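CrmK (Actinoalloteichus sp. WH1-2216-6, PDB 5I1V) is a flavoenzyme with covalently bound FAD that probably acts as an oxidase in recycling shunt products of caerulomycin biosynthesis. Local coordinates at residues P219-W230 with V308-W319; N261-E269 with L278-V286. All coordinates share one frame; numbering follows the deposited sequence.

Interaction 1: P219-W230 with V308-W319; sequences PPASFHVARVSW and VAPSLTRRRLPW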
loop_
_atom_site.group_PDB
_atom_site.type_symbol
_atom_site.label_atom_id
_atom_site.label_comp_id
_atom_site.label_asym_id
_atom_site.label_seq_id
_atom_site.Cartn_x
_atom_site.Cartn_y
_atom_site.Cartn_z
ATOM N N PRO A 219 10.927 16.767 -8.568
ATOM C CA PRO A 219 11.420 15.675 -9.442
ATOM C C PRO A 219 11.113 15.967 -10.918
ATOM O O PRO A 219 10.360 16.905 -11.211
ATOM C CB PRO A 219 10.623 14.485 -8.961
ATOM C CG PRO A 219 9.298 15.077 -8.515
ATOM C CD PRO A 219 9.635 16.440 -7.959
ATOM N N PRO A 220 11.676 15.179 -11.849
ATOM C CA PRO A 220 11.292 15.302 -13.272
ATOM C C PRO A 220 9.793 15.017 -13.439
ATOM O O PRO A 220 9.242 14.215 -12.709
ATOM C CB PRO A 220 12.140 14.228 -13.947
ATOM C CG PRO A 220 13.325 14.091 -13.032
ATOM C CD PRO A 220 12.716 14.154 -11.669
ATOM N N ALA A 221 9.118 15.714 -14.325
ATOM C CA ALA A 221 7.664 15.587 -14.387
ATOM C C ALA A 221 7.232 14.192 -14.851
ATOM O O ALA A 221 6.245 13.687 -14.384
ATOM C CB ALA A 221 7.070 16.666 -15.283
ATOM N N SER A 222 7.990 13.571 -15.745
ATOM C CA SER A 222 7.578 12.270 -16.264
ATOM C C SER A 222 8.763 11.539 -16.823
ATOM O O SER A 222 9.814 12.163 -17.051
ATOM C CB SER A 222 6.435 12.386 -17.269
ATOM O OG SER A 222 6.885 12.739 -18.524
ATOM N N PHE A 223 8.579 10.218 -16.943
ATOM C CA PHE A 223 9.611 9.253 -17.227
ATOM C C PHE A 223 9.163 8.292 -18.316
ATOM O O PHE A 223 7.990 7.909 -18.375
ATOM C CB PHE A 223 9.879 8.392 -15.992
ATOM C CG PHE A 223 10.692 9.088 -14.961
ATOM C CD1 PHE A 223 10.128 10.059 -14.195
ATOM C CD2 PHE A 223 12.037 8.797 -14.791
ATOM C CE1 PHE A 223 10.877 10.760 -13.265
ATOM C CE2 PHE A 223 12.786 9.484 -13.867
ATOM C CZ PHE A 223 12.202 10.468 -13.098
ATOM N N HIS A 224 10.113 7.892 -19.138
ATOM C CA HIS A 224 9.956 6.717 -19.988
ATOM C C HIS A 224 10.378 5.509 -19.162
ATOM O O HIS A 224 11.464 5.519 -18.550
ATOM C CB HIS A 224 10.887 6.792 -21.203
ATOM C CG HIS A 224 10.569 7.895 -22.158
ATOM N ND1 HIS A 224 9.417 7.914 -22.912
ATOM C CD2 HIS A 224 11.253 9.015 -22.489
ATOM C CE1 HIS A 224 9.402 9.002 -23.665
ATOM N NE2 HIS A 224 10.506 9.685 -23.428
ATOM N N VAL A 225 9.567 4.453 -19.187
ATOM C CA VAL A 225 9.763 3.303 -18.342
ATOM C C VAL A 225 9.876 2.086 -19.260
ATOM O O VAL A 225 9.201 2.003 -20.259
ATOM C CB VAL A 225 8.586 3.122 -17.362
ATOM C CG1 VAL A 225 8.783 1.865 -16.530
ATOM C CG2 VAL A 225 8.406 4.369 -16.447
ATOM N N ALA A 226 10.788 1.188 -18.946
ATOM C CA ALA A 226 10.916 -0.058 -19.664
ATOM C C ALA A 226 10.959 -1.186 -18.654
ATOM O O ALA A 226 11.713 -1.134 -17.674
ATOM C CB ALA A 226 12.189 -0.056 -20.506
ATOM N N ARG A 227 10.164 -2.211 -18.904
ATOM C CA ARG A 227 10.104 -3.353 -18.028
ATOM C C ARG A 227 10.429 -4.534 -18.948
ATOM O O ARG A 227 9.874 -4.676 -20.030
ATOM C CB ARG A 227 8.742 -3.446 -17.365
ATOM C CG ARG A 227 8.245 -2.064 -16.876
ATOM C CD ARG A 227 7.667 -2.046 -15.465
ATOM N NE ARG A 227 6.459 -2.859 -15.400
ATOM C CZ ARG A 227 6.188 -3.792 -14.484
ATOM N NH1 ARG A 227 7.014 -4.033 -13.460
ATOM N NH2 ARG A 227 5.049 -4.482 -14.577
ATOM N N VAL A 228 11.413 -5.302 -18.541
ATOM C CA VAL A 228 12.018 -6.309 -19.383
ATOM C C VAL A 228 12.016 -7.598 -18.601
ATOM O O VAL A 228 12.206 -7.574 -17.413
ATOM C CB VAL A 228 13.444 -5.889 -19.712
ATOM C CG1 VAL A 228 14.089 -6.851 -20.695
ATOM C CG2 VAL A 228 13.442 -4.510 -20.320
ATOM N N SER A 229 11.814 -8.740 -19.254
ATOM C CA SER A 229 12.029 -10.030 -18.609
ATOM C C SER A 229 12.682 -11.000 -19.581
ATOM O O SER A 229 12.414 -10.946 -20.775
ATOM C CB SER A 229 10.710 -10.618 -18.132
ATOM O OG SER A 229 9.767 -10.540 -19.171
ATOM N N TRP A 230 13.538 -11.873 -19.054
ATOM C CA TRP A 230 14.209 -12.900 -19.845
ATOM C C TRP A 230 13.789 -14.259 -19.297
ATOM O O TRP A 230 13.870 -14.498 -18.108
ATOM C CB TRP A 230 15.729 -12.793 -19.739
ATOM C CG TRP A 230 16.359 -11.594 -20.308
ATOM C CD1 TRP A 230 16.998 -11.505 -21.510
ATOM C CD2 TRP A 230 16.482 -10.310 -19.683
ATOM N NE1 TRP A 230 17.484 -10.238 -21.691
ATOM C CE2 TRP A 230 17.182 -9.481 -20.582
ATOM C CE3 TRP A 230 16.022 -9.768 -18.465
ATOM C CZ2 TRP A 230 17.469 -8.132 -20.299
ATOM C CZ3 TRP A 230 16.327 -8.449 -18.170
ATOM C CH2 TRP A 230 17.055 -7.642 -19.089
ATOM N N VAL A 308 19.171 -15.333 -25.556
ATOM C CA VAL A 308 17.750 -15.168 -25.131
ATOM C C VAL A 308 17.263 -13.782 -25.498
ATOM O O VAL A 308 17.887 -12.802 -25.093
ATOM C CB VAL A 308 17.518 -15.235 -23.598
ATOM C CG1 VAL A 308 16.060 -15.565 -23.306
ATOM C CG2 VAL A 308 18.434 -16.212 -22.914
ATOM N N ALA A 309 16.154 -13.682 -26.220
ATOM C CA ALA A 309 15.549 -12.373 -26.512
ATOM C C ALA A 309 14.659 -12.070 -25.325
ATOM O O ALA A 309 13.930 -12.955 -24.882
ATOM C CB ALA A 309 14.704 -12.439 -27.768
ATOM N N PRO A 310 14.696 -10.828 -24.810
ATOM C CA PRO A 310 13.785 -10.522 -23.707
ATOM C C PRO A 310 12.419 -10.013 -24.170
ATOM O O PRO A 310 12.332 -9.426 -25.240
ATOM C CB PRO A 310 14.503 -9.380 -22.995
ATOM C CG PRO A 310 15.203 -8.645 -24.104
ATOM C CD PRO A 310 15.617 -9.711 -25.098
ATOM N N SER A 311 11.381 -10.197 -23.357
ATOM C CA SER A 311 10.114 -9.511 -23.556
ATOM C C SER A 311 10.213 -8.138 -22.920
ATOM O O SER A 311 10.791 -7.999 -21.865
ATOM C CB SER A 311 8.983 -10.214 -22.842
ATOM O OG SER A 311 8.992 -11.602 -23.054
ATOM N N LEU A 312 9.561 -7.161 -23.511
ATOM C CA LEU A 312 9.747 -5.774 -23.133
ATOM C C LEU A 312 8.417 -5.031 -23.317
ATOM O O LEU A 312 7.728 -5.234 -24.308
ATOM C CB LEU A 312 10.825 -5.231 -24.059
ATOM C CG LEU A 312 11.011 -3.769 -24.378
ATOM C CD1 LEU A 312 11.556 -3.047 -23.158
ATOM C CD2 LEU A 312 11.986 -3.645 -25.539
ATOM N N THR A 313 8.051 -4.210 -22.334
ATOM C CA THR A 313 7.005 -3.211 -22.486
ATOM C C THR A 313 7.625 -1.858 -22.149
ATOM O O THR A 313 8.497 -1.768 -21.267
ATOM C CB THR A 313 5.790 -3.467 -21.551
ATOM O OG1 THR A 313 4.766 -2.511 -21.833
ATOM C CG2 THR A 313 6.145 -3.288 -20.105
ATOM N N ARG A 314 7.213 -0.830 -22.872
ATOM C CA ARG A 314 7.709 0.530 -22.654
ATOM C C ARG A 314 6.528 1.460 -22.586
ATOM O O ARG A 314 5.565 1.263 -23.324
ATOM C CB ARG A 314 8.670 0.933 -23.783
ATOM C CG ARG A 314 9.988 0.151 -23.720
ATOM C CD ARG A 314 10.983 0.494 -24.832
ATOM N NE ARG A 314 11.446 1.879 -24.782
ATOM C CZ ARG A 314 12.420 2.386 -25.535
ATOM N NH1 ARG A 314 13.089 1.620 -26.395
ATOM N NH2 ARG A 314 12.749 3.667 -25.414
ATOM N N ARG A 315 6.591 2.463 -21.699
ATOM C CA ARG A 315 5.517 3.437 -21.604
ATOM C C ARG A 315 6.033 4.668 -20.879
ATOM O O ARG A 315 7.091 4.640 -20.291
ATOM C CB ARG A 315 4.350 2.848 -20.830
ATOM C CG ARG A 315 4.688 2.511 -19.371
ATOM C CD ARG A 315 3.546 1.783 -18.651
ATOM N NE ARG A 315 2.311 2.558 -18.772
ATOM C CZ ARG A 315 1.127 2.197 -18.273
ATOM N NH1 ARG A 315 0.988 1.088 -17.551
ATOM N NH2 ARG A 315 0.077 2.981 -18.487
ATOM N N ARG A 316 5.263 5.738 -20.930
ATOM C CA ARG A 316 5.617 6.994 -20.298
ATOM C C ARG A 316 4.661 7.207 -19.125
ATOM O O ARG A 316 3.460 6.975 -19.239
ATOM C CB ARG A 316 5.480 8.066 -21.366
ATOM C CG ARG A 316 5.945 9.462 -21.066
ATOM C CD ARG A 316 5.577 10.325 -22.275
ATOM N NE ARG A 316 6.006 11.719 -22.194
ATOM C CZ ARG A 316 5.509 12.624 -21.351
ATOM N NH1 ARG A 316 4.567 12.298 -20.466
ATOM N NH2 ARG A 316 5.960 13.879 -21.382
ATOM N N LEU A 317 5.170 7.635 -17.973
ATOM C CA LEU A 317 4.298 7.835 -16.825
ATOM C C LEU A 317 4.700 9.068 -16.047
ATOM O O LEU A 317 5.872 9.465 -16.074
ATOM C CB LEU A 317 4.349 6.623 -15.904
ATOM C CG LEU A 317 3.543 5.379 -16.283
ATOM C CD1 LEU A 317 3.795 4.309 -15.256
ATOM C CD2 LEU A 317 2.052 5.697 -16.361
ATOM N N PRO A 318 3.750 9.667 -15.318
ATOM C CA PRO A 318 4.209 10.756 -14.442
ATOM C C PRO A 318 5.156 10.234 -13.351
ATOM O O PRO A 318 5.103 9.056 -13.000
ATOM C CB PRO A 318 2.910 11.309 -13.864
ATOM C CG PRO A 318 1.870 11.016 -14.903
ATOM C CD PRO A 318 2.278 9.635 -15.419
ATOM N N TRP A 319 6.027 11.088 -12.833
ATOM C CA TRP A 319 6.987 10.665 -11.801
ATOM C C TRP A 319 6.385 9.857 -10.629
ATOM O O TRP A 319 6.826 8.737 -10.335
ATOM C CB TRP A 319 7.810 11.852 -11.220
ATOM C CG TRP A 319 8.563 11.333 -10.015
ATOM C CD1 TRP A 319 9.610 10.485 -10.039
ATOM C CD2 TRP A 319 8.221 11.517 -8.633
ATOM N NE1 TRP A 319 9.956 10.137 -8.770
ATOM C CE2 TRP A 319 9.133 10.771 -7.884
ATOM C CE3 TRP A 319 7.265 12.282 -7.961
ATOM C CZ2 TRP A 319 9.100 10.723 -6.493
ATOM C CZ3 TRP A 319 7.232 12.245 -6.572
ATOM C CH2 TRP A 319 8.127 11.462 -5.857
HETATM O O HOH W 1 10.488 3.853 -22.721
#

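Interaction 2: N261-E269 with L278-V286; sequences NIGLYALLE and LAMHAQIPV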
loop_
_atom_site.group_PDB
_atom_site.type_symbol
_atom_site.label_atom_id
_atom_site.label_comp_id
_atom_site.label_asym_id
_atom_site.label_seq_id
_atom_site.Cartn_x
_atom_site.Cartn_y
_atom_site.Cartn_z
ATOM N N ASN A 261 23.928 9.726 -19.700
ATOM C CA ASN A 261 22.940 8.761 -19.276
ATOM C C ASN A 261 22.705 8.721 -17.734
ATOM O O ASN A 261 22.050 7.800 -17.244
ATOM C CB ASN A 261 23.306 7.376 -19.776
ATOM C CG ASN A 261 23.545 7.349 -21.277
ATOM O OD1 ASN A 261 22.638 7.631 -22.048
ATOM N ND2 ASN A 261 24.775 7.043 -21.689
ATOM N N ILE A 262 23.136 9.737 -16.981
ATOM C CA ILE A 262 23.053 9.622 -15.519
ATOM C C ILE A 262 21.620 9.558 -15.034
ATOM O O ILE A 262 21.347 8.961 -13.982
ATOM C CB ILE A 262 23.878 10.698 -14.783
ATOM C CG1 ILE A 262 24.018 10.355 -13.283
ATOM C CG2 ILE A 262 23.306 12.107 -15.032
ATOM C CD1 ILE A 262 24.667 9.017 -12.977
ATOM N N GLY A 263 20.714 10.121 -15.821
ATOM C CA GLY A 263 19.309 10.149 -15.497
ATOM C C GLY A 263 18.627 8.812 -15.662
ATOM O O GLY A 263 17.544 8.612 -15.127
ATOM N N LEU A 264 19.260 7.891 -16.393
ATOM C CA LEU A 264 18.714 6.548 -16.538
ATOM C C LEU A 264 19.041 5.686 -15.307
ATOM O O LEU A 264 20.196 5.444 -14.978
ATOM C CB LEU A 264 19.194 5.924 -17.843
ATOM C CG LEU A 264 18.479 4.724 -18.454
ATOM C CD1 LEU A 264 18.980 4.461 -19.872
ATOM C CD2 LEU A 264 18.666 3.499 -17.585
ATOM N N TYR A 265 17.991 5.234 -14.632
ATOM C CA TYR A 265 18.096 4.386 -13.437
ATOM C C TYR A 265 17.563 3.015 -13.807
ATOM O O TYR A 265 16.461 2.893 -14.338
ATOM C CB TYR A 265 17.221 4.956 -12.306
ATOM C CG TYR A 265 16.991 3.976 -11.178
ATOM C CD1 TYR A 265 18.007 3.698 -10.255
ATOM C CD2 TYR A 265 15.777 3.309 -11.037
ATOM C CE1 TYR A 265 17.825 2.792 -9.239
ATOM C CE2 TYR A 265 15.592 2.371 -10.032
ATOM C CZ TYR A 265 16.627 2.123 -9.133
ATOM O OH TYR A 265 16.440 1.220 -8.108
ATOM N N ALA A 266 18.313 1.983 -13.479
ATOM C CA ALA A 266 17.849 0.631 -13.759
ATOM C C ALA A 266 18.152 -0.355 -12.654
ATOM O O ALA A 266 19.187 -0.244 -11.970
ATOM C CB ALA A 266 18.442 0.168 -15.065
ATOM N N LEU A 267 17.242 -1.314 -12.483
ATOM C CA LEU A 267 17.408 -2.378 -11.519
ATOM C C LEU A 267 17.220 -3.725 -12.220
ATOM O O LEU A 267 16.197 -3.958 -12.844
ATOM C CB LEU A 267 16.395 -2.221 -10.406
ATOM C CG LEU A 267 16.539 -3.155 -9.206
ATOM C CD1 LEU A 267 16.166 -2.496 -7.879
ATOM C CD2 LEU A 267 15.658 -4.356 -9.383
ATOM N N LEU A 268 18.197 -4.607 -12.057
ATOM C CA LEU A 268 18.163 -5.946 -12.642
ATOM C C LEU A 268 17.895 -6.957 -11.516
ATOM O O LEU A 268 18.630 -7.009 -10.573
ATOM C CB LEU A 268 19.499 -6.227 -13.267
ATOM C CG LEU A 268 19.657 -7.616 -13.885
ATOM C CD1 LEU A 268 18.648 -7.836 -15.005
ATOM C CD2 LEU A 268 21.100 -7.713 -14.350
ATOM N N GLU A 269 16.825 -7.727 -11.599
ATOM C CA GLU A 269 16.511 -8.689 -10.556
ATOM C C GLU A 269 16.797 -10.064 -11.122
ATOM O O GLU A 269 16.106 -10.518 -12.035
ATOM C CB GLU A 269 15.048 -8.653 -10.167
ATOM C CG GLU A 269 14.574 -7.339 -9.612
ATOM C CD GLU A 269 13.164 -7.422 -9.025
ATOM O OE1 GLU A 269 12.245 -6.825 -9.629
ATOM O OE2 GLU A 269 12.981 -8.095 -7.967
ATOM N N LEU A 278 14.279 -13.641 -15.318
ATOM C CA LEU A 278 15.022 -12.481 -14.785
ATOM C C LEU A 278 14.208 -11.271 -15.167
ATOM O O LEU A 278 13.491 -11.324 -16.139
ATOM C CB LEU A 278 16.379 -12.320 -15.447
ATOM C CG LEU A 278 17.632 -13.122 -15.071
ATOM C CD1 LEU A 278 17.424 -14.296 -14.171
ATOM C CD2 LEU A 278 18.414 -13.543 -16.297
ATOM N N ALA A 279 14.281 -10.173 -14.390
ATOM C CA ALA A 279 13.428 -9.043 -14.660
ATOM C C ALA A 279 14.261 -7.774 -14.515
ATOM O O ALA A 279 15.174 -7.723 -13.714
ATOM C CB ALA A 279 12.264 -9.021 -13.679
ATOM N N MET A 280 13.997 -6.776 -15.331
ATOM C CA MET A 280 14.625 -5.489 -15.127
ATOM C C MET A 280 13.624 -4.379 -15.325
ATOM O O MET A 280 12.744 -4.480 -16.182
ATOM C CB MET A 280 15.816 -5.302 -16.052
ATOM C CG MET A 280 16.336 -3.868 -16.058
ATOM S SD MET A 280 17.682 -3.693 -17.202
ATOM C CE MET A 280 16.720 -3.391 -18.667
ATOM N N HIS A 281 13.743 -3.336 -14.498
ATOM C CA HIS A 281 13.029 -2.109 -14.796
ATOM C C HIS A 281 14.017 -0.968 -14.945
ATOM O O HIS A 281 15.046 -0.909 -14.279
ATOM C CB HIS A 281 11.937 -1.784 -13.776
ATOM C CG HIS A 281 12.435 -1.654 -12.378
ATOM N ND1 HIS A 281 12.349 -2.680 -11.468
ATOM C CD2 HIS A 281 13.049 -0.632 -11.742
ATOM C CE1 HIS A 281 12.870 -2.291 -10.318
ATOM N NE2 HIS A 281 13.295 -1.050 -10.455
ATOM N N ALA A 282 13.720 -0.100 -15.900
ATOM C CA ALA A 282 14.525 1.064 -16.165
ATOM C C ALA A 282 13.649 2.255 -16.449
ATOM O O ALA A 282 12.495 2.109 -16.933
ATOM C CB ALA A 282 15.479 0.809 -17.305
ATOM N N GLN A 283 14.171 3.433 -16.094
ATOM C CA GLN A 283 13.452 4.664 -16.246
ATOM C C GLN A 283 14.416 5.766 -16.538
ATOM O O GLN A 283 15.538 5.723 -16.107
ATOM C CB GLN A 283 12.610 5.000 -14.976
ATOM C CG GLN A 283 13.441 5.234 -13.730
ATOM C CD GLN A 283 12.682 5.432 -12.425
ATOM O OE1 GLN A 283 11.891 4.627 -12.023
ATOM N NE2 GLN A 283 12.980 6.508 -11.738
ATOM N N ILE A 284 13.962 6.762 -17.283
ATOM C CA ILE A 284 14.753 7.927 -17.639
ATOM C C ILE A 284 13.795 9.083 -17.814
ATOM O O ILE A 284 12.738 8.926 -18.397
ATOM C CB ILE A 284 15.577 7.706 -18.928
ATOM C CG1 ILE A 284 16.608 8.822 -19.137
ATOM C CG2 ILE A 284 14.671 7.480 -20.121
ATOM C CD1 ILE A 284 17.564 8.617 -20.323
ATOM N N PRO A 285 14.131 10.241 -17.258
ATOM C CA PRO A 285 13.192 11.336 -17.468
ATOM C C PRO A 285 12.976 11.704 -18.946
ATOM O O PRO A 285 13.898 11.636 -19.759
ATOM C CB PRO A 285 13.842 12.505 -16.730
ATOM C CG PRO A 285 14.810 11.881 -15.764
ATOM C CD PRO A 285 15.300 10.644 -16.474
ATOM N N VAL A 286 11.757 12.109 -19.271
ATOM C CA VAL A 286 11.386 12.411 -20.649
ATOM C C VAL A 286 12.160 13.648 -21.135
ATOM O O VAL A 286 12.441 13.773 -22.326
ATOM C CB VAL A 286 9.850 12.623 -20.756
ATOM C CG1 VAL A 286 9.450 13.280 -22.070
ATOM C CG2 VAL A 286 9.132 11.292 -20.603
HETATM O O HOH W 2 14.114 0.397 -7.731
HETATM O O HOH W 3 13.128 -5.505 -12.145
#

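Interaction 1: P219-W230 with V308-W319
F223 to S229 pair with L317 to S311 as antiparallel strands through eight backbone hydrogen bonds, the shortest from V225 N to R315 O at 2.7 Å. A ninth, from W319 N to A221 O, carries the pairing past the strand end; its donor stands above the carbonyl plane.

Rings and prolines close both ends. At one, P219 lays CB and CG over a face of the W319 indole, CG 3.5 Å from CE3, while F223 CE1 meets the edge of that indole, 3.5 Å from CD1. The indole gets there because CG lies anti to the backbone N (chi1 170°). An alanine in place of W319 would probably leave the P219 and F223 rings without their shared partner. At the other end, P310 CB makes a CH-pi contact 3.5 Å from the centroid of the five-membered ring of W230. W230 NE1 is buried here without a hydrogen-bonding partner.

Between them, V228 CG2 touches L312 CD1 at 3.7 Å, and A226 CB rests on R314 CG. The R316 guanidinium turns a face to S222 OG.

Strand 311-318 is outermost in the eight-stranded sheet, and 222-231 separates it from 277-285. Helix 291-303 covers the A226, L312 and R314 face, S296 binding the R314 guanidinium; on the other face, T322 of helix 319-326 touches V225 and L317, and R315 reaches G337 of the second subunit.

Interaction 2: N261-E269 with L278-V286
A beta hairpin, strand 265-271 followed by strand 277-285, brings Y265, L267 and E269 opposite Q283, H281 and A279. Each of these three is a hydrogen-bonded antiparallel pair, giving six backbone bonds in all; the one from E269 N to A279 O is 2.7 Å long and nearly straight, at 173°.

H281 has the largest share of any one residue in the contact, though its side chain is modelled in two conformers and the contacts given here, those of one of them, are not certain. With chi1 at 58°, its CG stands between the backbone N and the carbonyl carbon, and the imidazole swings across to the other strand, where NE2 comes 3.3 Å from L267 CB and CE1 3.6 Å from L267 CD2. Y265 CE2 lies near the plane of the imidazole, at its edge. Two waters extend the link: one bridges Y265 OH and H281 NE2, in the plane of both rings, and the other accompanies H281 ND1 and donates to E269 OE1. Q283 packs its CD 4.0 Å from Y265 CD2, with its amide plane 72° from the phenol ring.

The hairpin lies inside the eight-stranded antiparallel sheet, flanked by strands 222-231 and 374-379. On the face opposite H281 the groups are apolar: A266 CB meets A282 CB at 3.8 Å, and L268 CD1 touches M280 CB. Helices 237-253 and 291-303 cover this side, F247 touching L268 and M280 and F298 touching L264 and M280.

Before the first strand, a type I turn from N261 to L264 is closed by L264 N bonding to N261 O. Its G263 O approaches P285 CD to 3.3 Å, and L264 CB lies against I284 CD1.

Interactions 1 and 2 occupy neighbouring places in one antiparallel sheet, their centres 8 Å apart. Strand 222-231 of interaction 1 pairs directly with strand 277-285 of interaction 2: A226 N lies 2.8 Å from A282 O in a probable hydrogen bond, and V228 N stands equally far from M280 O in another. F223 CD2 also packs on I284 C. Along the chain, interaction 2 is nested within the loop that interaction 1 closes. The FAD lies nearer interaction 2, with the Y265 side chain about 7 Å from it and about 4 Å from that of the FAD-binding F123. Interaction 1 is more remote, its W319 side chain about 12 Å from the cofactor.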